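Local coordinates for protein cellulase (Clostridium cellulovorans, PDB 6UI3) that probably hydrolyses internal beta-1,4 linkages of cellulose and related plant polysaccharides, this chain being the family 5 glycoside hydrolase part of a longer dockerin-bearing protein, at residues K50-F60 and L319-P327. Sequence-based numbering, arbitrary orientation. Where two conformers were deposited one is given.
Sequences KMFDTLKAAGF and LNRKNLTFP
Met51, Thr54 and Ala58 line the flank of helix 49-58 that meets Leu324, Leu319 and Phe326 of the loop 319-327, and apolar packing makes up most of the contact. Met51 runs out extended and crosses Leu324 at about a right angle, its CG 3.6 Å from Leu324 CD2. Farther along, Met51 SD lies 4.0 Å from Arg321 CD, and its CE ends beside Arg321 CB. Leu319 fills the middle: CD2 reaches Leu55 CD2 at 4.1 Å, while CD1 covers one face of the Phe326 ring of its own loop, near the ring's margin and 4.0 Å above its plane. Phe326 CG lies beside its own backbone N (chi1 -66°), which lays the ring alongside Thr54, the two side chains pointing opposite ways, with CE1 3.6 Å from Thr54 CG2 and CZ 3.6 Å from Ala58 CB. Val332 of the final helix, 329-339, touches both Phe326 and Phe60.

The polar link is indirect: one water donates to Thr54 OG1 (3.1 Å) and to Leu324 O (3.0 Å). Within the loop, Asn320 OD1 accepts from Lys322 N in an Asx turn, and Leu324 and Thr325 facing Asn320 form a G1 beta bulge. The Arg321 guanidinium turns to Thr32 OG1 and Gly30 O, just past the first barrel strand. Gly59, with positive phi, carries the Schellman motif that follows the last helical turn.

In this TIM barrel the contact joins the helix between the first two strands to the loop following the last, beside the seam where the barrel closes. Its chemistry implies a junction held mainly by apolar burial and one bridging water, with Arg321's charged end tying the loop separately to the segment after strand 25-29.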
loop_
_atom_site.group_PDB
_atom_site.type_symbol
_atom_site.label_atom_id
_atom_site.label_comp_id
_atom_site.label_asym_id
_atom_site.label_seq_id
_atom_site.Cartn_x
_atom_site.Cartn_y
_atom_site.Cartn_z
ATOM N N LYS A 50 12.314 -16.660 -3.522
ATOM C CA LYS A 50 13.287 -16.207 -4.515
ATOM C C LYS A 50 12.853 -14.906 -5.181
ATOM O O LYS A 50 13.701 -14.084 -5.546
ATOM C CB LYS A 50 13.537 -17.296 -5.557
ATOM C CG LYS A 50 14.376 -18.446 -5.035
ATOM C CD LYS A 50 14.679 -19.464 -6.130
ATOM C CE LYS A 50 15.456 -20.654 -5.568
ATOM N NZ LYS A 50 15.830 -21.652 -6.615
ATOM N N MET A 51 11.549 -14.689 -5.359
ATOM C CA MET A 51 11.096 -13.410 -5.907
ATOM C C MET A 51 11.503 -12.251 -5.008
ATOM O O MET A 51 11.959 -11.207 -5.490
ATOM C CB MET A 51 9.580 -13.435 -6.096
ATOM C CG MET A 51 9.132 -14.435 -7.125
ATOM S SD MET A 51 7.339 -14.614 -7.194
ATOM C CE MET A 51 7.173 -16.046 -8.252
ATOM N N PHE A 52 11.339 -12.425 -3.694
ATOM C CA PHE A 52 11.717 -11.398 -2.734
ATOM C C PHE A 52 13.230 -11.254 -2.647
ATOM O O PHE A 52 13.737 -10.135 -2.527
ATOM C CB PHE A 52 11.120 -11.737 -1.366
ATOM C CG PHE A 52 9.649 -11.431 -1.243
ATOM C CD1 PHE A 52 8.702 -12.153 -1.961
ATOM C CD2 PHE A 52 9.211 -10.432 -0.386
ATOM C CE1 PHE A 52 7.346 -11.861 -1.836
ATOM C CE2 PHE A 52 7.858 -10.142 -0.258
ATOM C CZ PHE A 52 6.928 -10.858 -0.985
ATOM N N ASP A 53 13.965 -12.369 -2.714
ATOM C CA ASP A 53 15.421 -12.303 -2.766
ATOM C C ASP A 53 15.866 -11.417 -3.923
ATOM O O ASP A 53 16.816 -10.632 -3.800
ATOM C CB ASP A 53 16.014 -13.700 -3.016
ATOM C CG ASP A 53 15.770 -14.699 -1.898
ATOM O OD1 ASP A 53 15.337 -14.336 -0.789
ATOM O OD2 ASP A 53 16.045 -15.893 -2.159
ATOM N N THR A 54 15.210 -11.567 -5.076
ATOM C CA THR A 54 15.562 -10.798 -6.264
ATOM C C THR A 54 15.273 -9.316 -6.058
ATOM O O THR A 54 16.076 -8.457 -6.437
ATOM C CB THR A 54 14.797 -11.365 -7.468
ATOM O OG1 THR A 54 15.185 -12.733 -7.698
ATOM C CG2 THR A 54 15.058 -10.568 -8.718
ATOM N N LEU A 55 14.135 -8.998 -5.442
ATOM C CA LEU A 55 13.811 -7.604 -5.142
ATOM C C LEU A 55 14.824 -6.996 -4.179
ATOM O O LEU A 55 15.268 -5.857 -4.367
ATOM C CB LEU A 55 12.408 -7.517 -4.553
ATOM C CG LEU A 55 11.258 -7.859 -5.487
ATOM C CD1 LEU A 55 9.991 -7.996 -4.707
ATOM C CD2 LEU A 55 11.091 -6.810 -6.582
ATOM N N LYS A 56 15.184 -7.737 -3.128
ATOM C CA LYS A 56 16.165 -7.232 -2.174
ATOM C C LYS A 56 17.493 -6.950 -2.866
ATOM O O LYS A 56 18.111 -5.902 -2.642
ATOM C CB LYS A 56 16.354 -8.231 -1.032
ATOM C CG LYS A 56 17.349 -7.784 0.048
ATOM C CD LYS A 56 16.818 -6.597 0.848
ATOM C CE LYS A 56 17.820 -6.105 1.878
ATOM N NZ LYS A 56 18.402 -7.222 2.660
ATOM N N ALA A 57 17.954 -7.871 -3.717
ATOM C CA ALA A 57 19.242 -7.670 -4.381
ATOM C C ALA A 57 19.205 -6.468 -5.317
ATOM O O ALA A 57 20.242 -5.838 -5.566
ATOM C CB ALA A 57 19.642 -8.939 -5.141
ATOM N N ALA A 58 18.031 -6.144 -5.855
ATOM C CA ALA A 58 17.859 -5.008 -6.748
ATOM C C ALA A 58 17.752 -3.677 -6.016
ATOM O O ALA A 58 17.777 -2.631 -6.666
ATOM C CB ALA A 58 16.600 -5.194 -7.597
ATOM N N GLY A 59 17.641 -3.688 -4.690
ATOM C CA GLY A 59 17.645 -2.468 -3.906
ATOM C C GLY A 59 16.335 -2.100 -3.243
ATOM O O GLY A 59 16.258 -1.027 -2.629
ATOM N N PHE A 60 15.304 -2.923 -3.353
ATOM C CA PHE A 60 14.059 -2.662 -2.638
ATOM C C PHE A 60 14.190 -3.041 -1.166
ATOM O O PHE A 60 14.886 -4.000 -0.808
ATOM C CB PHE A 60 12.906 -3.445 -3.269
ATOM C CG PHE A 60 12.551 -2.970 -4.652
ATOM C CD1 PHE A 60 13.077 -3.589 -5.773
ATOM C CD2 PHE A 60 11.679 -1.903 -4.829
ATOM C CE1 PHE A 60 12.751 -3.128 -7.045
ATOM C CE2 PHE A 60 11.355 -1.449 -6.098
ATOM C CZ PHE A 60 11.886 -2.066 -7.195
ATOM N N LEU A 319 9.225 -6.625 -12.084
ATOM C CA LEU A 319 9.825 -7.941 -11.902
ATOM C C LEU A 319 9.024 -8.959 -12.705
ATOM O O LEU A 319 7.835 -9.168 -12.448
ATOM C CB LEU A 319 9.806 -8.322 -10.422
ATOM C CG LEU A 319 10.242 -9.748 -10.128
ATOM C CD1 LEU A 319 11.739 -9.916 -10.446
ATOM C CD2 LEU A 319 9.942 -10.122 -8.694
ATOM N N ASN A 320 9.657 -9.576 -13.697
ATOM C CA ASN A 320 9.016 -10.671 -14.416
ATOM C C ASN A 320 9.087 -11.893 -13.505
ATOM O O ASN A 320 10.167 -12.458 -13.300
ATOM C CB ASN A 320 9.709 -10.909 -15.753
ATOM C CG ASN A 320 9.098 -12.057 -16.514
ATOM O OD1 ASN A 320 8.645 -13.036 -15.916
ATOM N ND2 ASN A 320 9.064 -11.946 -17.836
ATOM N N ARG A 321 7.950 -12.310 -12.953
ATOM C CA ARG A 321 7.958 -13.369 -11.954
ATOM C C ARG A 321 8.178 -14.754 -12.539
ATOM O O ARG A 321 8.446 -15.683 -11.779
ATOM C CB ARG A 321 6.661 -13.354 -11.138
ATOM C CG ARG A 321 6.457 -12.066 -10.349
ATOM C CD ARG A 321 5.209 -12.116 -9.479
ATOM N NE ARG A 321 4.682 -10.790 -9.218
ATOM C CZ ARG A 321 3.486 -10.567 -8.683
ATOM N NH1 ARG A 321 2.735 -11.582 -8.292
ATOM N NH2 ARG A 321 3.041 -9.328 -8.552
ATOM N N LYS A 322 8.052 -14.920 -13.855
ATOM C CA LYS A 322 8.286 -16.224 -14.463
ATOM C C LYS A 322 9.761 -16.596 -14.423
ATOM O O LYS A 322 10.098 -17.765 -14.230
ATOM C CB LYS A 322 7.764 -16.246 -15.899
ATOM C CG LYS A 322 7.824 -17.640 -16.537
ATOM C CD LYS A 322 7.151 -17.686 -17.905
ATOM C CE LYS A 322 5.671 -18.043 -17.804
ATOM N NZ LYS A 322 4.966 -17.832 -19.105
ATOM N N ASN A 323 10.659 -15.628 -14.604
ATOM C CA ASN A 323 12.087 -15.935 -14.666
ATOM C C ASN A 323 12.933 -15.014 -13.798
ATOM O O ASN A 323 14.172 -15.102 -13.843
ATOM C CB ASN A 323 12.589 -15.974 -16.112
ATOM C CG ASN A 323 12.469 -14.658 -16.800
ATOM O OD1 ASN A 323 12.121 -13.662 -16.190
ATOM N ND2 ASN A 323 12.796 -14.631 -18.085
ATOM N N LEU A 324 12.300 -14.170 -12.986
ATOM C CA LEU A 324 12.974 -13.353 -11.974
ATOM C C LEU A 324 13.938 -12.345 -12.589
ATOM O O LEU A 324 15.057 -12.156 -12.118
ATOM C CB LEU A 324 13.689 -14.194 -10.918
ATOM C CG LEU A 324 12.901 -15.305 -10.252
ATOM C CD1 LEU A 324 13.732 -16.015 -9.199
ATOM C CD2 LEU A 324 11.717 -14.700 -9.640
ATOM N N THR A 325 13.477 -11.667 -13.622
ATOM C CA THR A 325 14.276 -10.688 -14.337
ATOM C C THR A 325 13.592 -9.332 -14.295
ATOM O O THR A 325 12.413 -9.211 -13.986
ATOM C CB THR A 325 14.463 -11.112 -15.801
ATOM O OG1 THR A 325 13.186 -11.207 -16.446
ATOM C CG2 THR A 325 15.183 -12.457 -15.883
ATOM N N PHE A 326 14.358 -8.301 -14.636
ATOM C CA PHE A 326 13.860 -6.931 -14.743
ATOM C C PHE A 326 14.010 -6.471 -16.185
ATOM O O PHE A 326 15.110 -6.083 -16.599
ATOM C CB PHE A 326 14.639 -5.990 -13.815
ATOM C CG PHE A 326 14.437 -6.269 -12.357
ATOM C CD1 PHE A 326 15.341 -7.043 -11.656
ATOM C CD2 PHE A 326 13.350 -5.748 -11.686
ATOM C CE1 PHE A 326 15.151 -7.296 -10.317
ATOM C CE2 PHE A 326 13.164 -6.010 -10.335
ATOM C CZ PHE A 326 14.053 -6.774 -9.662
ATOM N N PRO A 327 12.953 -6.487 -16.995
ATOM C CA PRO A 327 13.113 -6.058 -18.394
ATOM C C PRO A 327 13.307 -4.558 -18.547
ATOM O O PRO A 327 13.769 -4.108 -19.597
ATOM C CB PRO A 327 11.822 -6.535 -19.073
ATOM C CG PRO A 327 10.853 -6.660 -17.977
ATOM C CD PRO A 327 11.631 -7.087 -16.745
HETATM O O HOH W 1 17.064 -13.066 -10.093
#